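Local coordinates for protein EscN (Escherichia coli O127:H6, PDB 2OBL) that belongs to the ATP synthase alpha/beta family, carries a P-loop-type nucleotide-binding domain and probably serves a type III secretion system, at residues S96-V101 with Q158-L163. The protein carries 1 engineered substitution. Sequence-based numbering, arbitrary orientation.
Sequences SADIIV and QGKNVL
Asp-98 and Asn-161 grip each other twice where two neighbouring parallel strands of the sheet begin, an instructive case of a side chain standing in for a backbone carbonyl at the start of a ladder. Followed outward, the aspartate first sets its CB 3.5 Å from Asn-161 O. With chi1 at -65°, CG lies beside the residue's own backbone N and comes 3.6 Å from Asn-161 N. At the tip, OD2 accepts the hydrogen bond from Asn-161 N, at 2.8 Å and almost straight, although the donor stands above the carboxylate plane, 36° out of it; the same oxygen also comes close to Lys-160 CA. Asp-98 N meanwhile donates to Asn-161 O, so main chain and side chain of one residue hold both polar backbone atoms of the other.

Beyond this start the regular parallel ladder takes over. Leu-163 N gives a hydrogen bond to Ile-99 O (2.9 Å), and Val-101 N gives one to Leu-163 O (2.8 Å).

Apolar groups flank the ladder. On the face of Ile-99 and Val-162, the Ile-99 CG1 branch lies 3.8 Å from Lys-160 CG, the lysine chain being bent at chi2, and Val-101 CG2 approaches Val-162 CG1. On the Ile-100 and Leu-163 face, Ala-97 CB meets Leu-163 CB at 3.7 Å.

After helix 138-156, Gly-159 closes a Schellman motif that leads into strand 161-167, where Asn-161 OD1 is hydrogen-bonded to Ser-214 OG. Helices 138-156 and 84-94 cover the two faces: Phe-155 of the first rests on Ile-99 and Val-162, while Ile-91 and Cys-92 of the second touch Leu-163 and Ile-100. With strands 127-132 and 214-222 continuing the sheet beyond 99-105 and 161-167 respectively, the pair lies inside the parallel sheet of the nucleotide-binding domain.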
loop_
_atom_site.group_PDB
_atom_site.type_symbol
_atom_site.label_atom_id
_atom_site.label_comp_id
_atom_site.label_asym_id
_atom_site.label_seq_id
_atom_site.Cartn_x
_atom_site.Cartn_y
_atom_site.Cartn_z
ATOM N N SER A 96 -0.075 10.388 -6.781
ATOM C CA SER A 96 0.109 11.837 -6.658
ATOM C C SER A 96 0.885 12.188 -5.392
ATOM O O SER A 96 0.346 12.775 -4.456
ATOM C CB SER A 96 -1.235 12.560 -6.690
ATOM O OG SER A 96 -1.771 12.543 -8.003
ATOM N N ALA A 97 2.159 11.818 -5.370
ATOM C CA ALA A 97 3.019 12.079 -4.229
ATOM C C ALA A 97 4.220 12.879 -4.701
ATOM O O ALA A 97 4.725 12.652 -5.797
ATOM C CB ALA A 97 3.483 10.769 -3.606
ATOM N N ASP A 98 4.657 13.822 -3.874
ATOM C CA ASP A 98 5.825 14.654 -4.179
ATOM C C ASP A 98 7.097 13.843 -3.956
ATOM O O ASP A 98 8.094 13.995 -4.667
ATOM C CB ASP A 98 5.857 15.864 -3.243
ATOM C CG ASP A 98 4.687 16.803 -3.450
ATOM O OD1 ASP A 98 4.174 16.889 -4.585
ATOM O OD2 ASP A 98 4.284 17.465 -2.471
ATOM N N ILE A 99 7.043 12.993 -2.938
ATOM C CA ILE A 99 8.184 12.200 -2.490
ATOM C C ILE A 99 7.691 10.823 -2.078
ATOM O O ILE A 99 6.676 10.708 -1.402
ATOM C CB ILE A 99 8.814 12.835 -1.236
ATOM C CG1 ILE A 99 9.260 14.278 -1.512
ATOM C CG2 ILE A 99 9.971 11.981 -0.715
ATOM C CD1 ILE A 99 10.548 14.372 -2.279
ATOM N N ILE A 100 8.417 9.787 -2.478
ATOM C CA ILE A 100 8.101 8.427 -2.060
ATOM C C ILE A 100 9.237 7.902 -1.200
ATOM O O ILE A 100 10.405 7.956 -1.591
ATOM C CB ILE A 100 7.898 7.472 -3.267
ATOM C CG1 ILE A 100 6.804 7.998 -4.197
ATOM C CG2 ILE A 100 7.529 6.076 -2.775
ATOM C CD1 ILE A 100 6.812 7.316 -5.553
ATOM N N VAL A 101 8.894 7.415 -0.012
ATOM C CA VAL A 101 9.865 6.750 0.819
ATOM C C VAL A 101 9.475 5.285 0.878
ATOM O O VAL A 101 8.407 4.943 1.380
ATOM C CB VAL A 101 9.922 7.358 2.232
ATOM C CG1 VAL A 101 10.917 6.615 3.099
ATOM C CG2 VAL A 101 10.260 8.847 2.149
ATOM N N GLN A 158 9.000 19.503 5.111
ATOM C CA GLN A 158 9.357 20.466 4.061
ATOM C C GLN A 158 8.124 20.900 3.267
ATOM O O GLN A 158 8.220 21.721 2.339
ATOM C CB GLN A 158 10.401 19.894 3.093
ATOM C CG GLN A 158 11.583 19.194 3.745
ATOM C CD GLN A 158 12.170 19.996 4.870
ATOM O OE1 GLN A 158 12.576 21.142 4.672
ATOM N NE2 GLN A 158 12.214 19.407 6.071
ATOM N N GLY A 159 6.972 20.353 3.642
ATOM C CA GLY A 159 5.711 20.670 2.982
ATOM C C GLY A 159 5.358 19.713 1.855
ATOM O O GLY A 159 4.439 19.980 1.074
ATOM N N LYS A 160 6.083 18.600 1.762
ATOM C CA LYS A 160 5.858 17.629 0.696
ATOM C C LYS A 160 4.715 16.687 1.049
ATOM O O LYS A 160 4.539 16.321 2.207
ATOM C CB LYS A 160 7.122 16.797 0.443
ATOM C CG LYS A 160 8.378 17.621 0.149
ATOM C CD LYS A 160 8.245 18.405 -1.144
ATOM C CE LYS A 160 9.536 19.149 -1.471
ATOM N NZ LYS A 160 9.364 20.003 -2.682
ATOM N N ASN A 161 3.929 16.313 0.050
ATOM C CA ASN A 161 2.992 15.228 0.238
ATOM C C ASN A 161 3.730 13.935 -0.015
ATOM O O ASN A 161 4.094 13.625 -1.156
ATOM C CB ASN A 161 1.769 15.368 -0.657
ATOM C CG ASN A 161 0.730 16.305 -0.066
ATOM O OD1 ASN A 161 0.715 16.559 1.149
ATOM N ND2 ASN A 161 -0.149 16.826 -0.917
ATOM N N VAL A 162 3.970 13.205 1.069
ATOM C CA VAL A 162 4.830 12.029 1.044
ATOM C C VAL A 162 4.013 10.734 0.973
ATOM O O VAL A 162 2.987 10.602 1.626
ATOM C CB VAL A 162 5.723 11.989 2.294
ATOM C CG1 VAL A 162 6.646 10.768 2.270
ATOM C CG2 VAL A 162 6.538 13.293 2.420
ATOM N N LEU A 163 4.467 9.798 0.155
ATOM C CA LEU A 163 3.943 8.429 0.200
ATOM C C LEU A 163 4.984 7.543 0.862
ATOM O O LEU A 163 6.091 7.382 0.344
ATOM C CB LEU A 163 3.629 7.907 -1.205
ATOM C CG LEU A 163 3.276 6.417 -1.294
ATOM C CD1 LEU A 163 2.068 6.093 -0.428
ATOM C CD2 LEU A 163 3.051 5.949 -2.743
#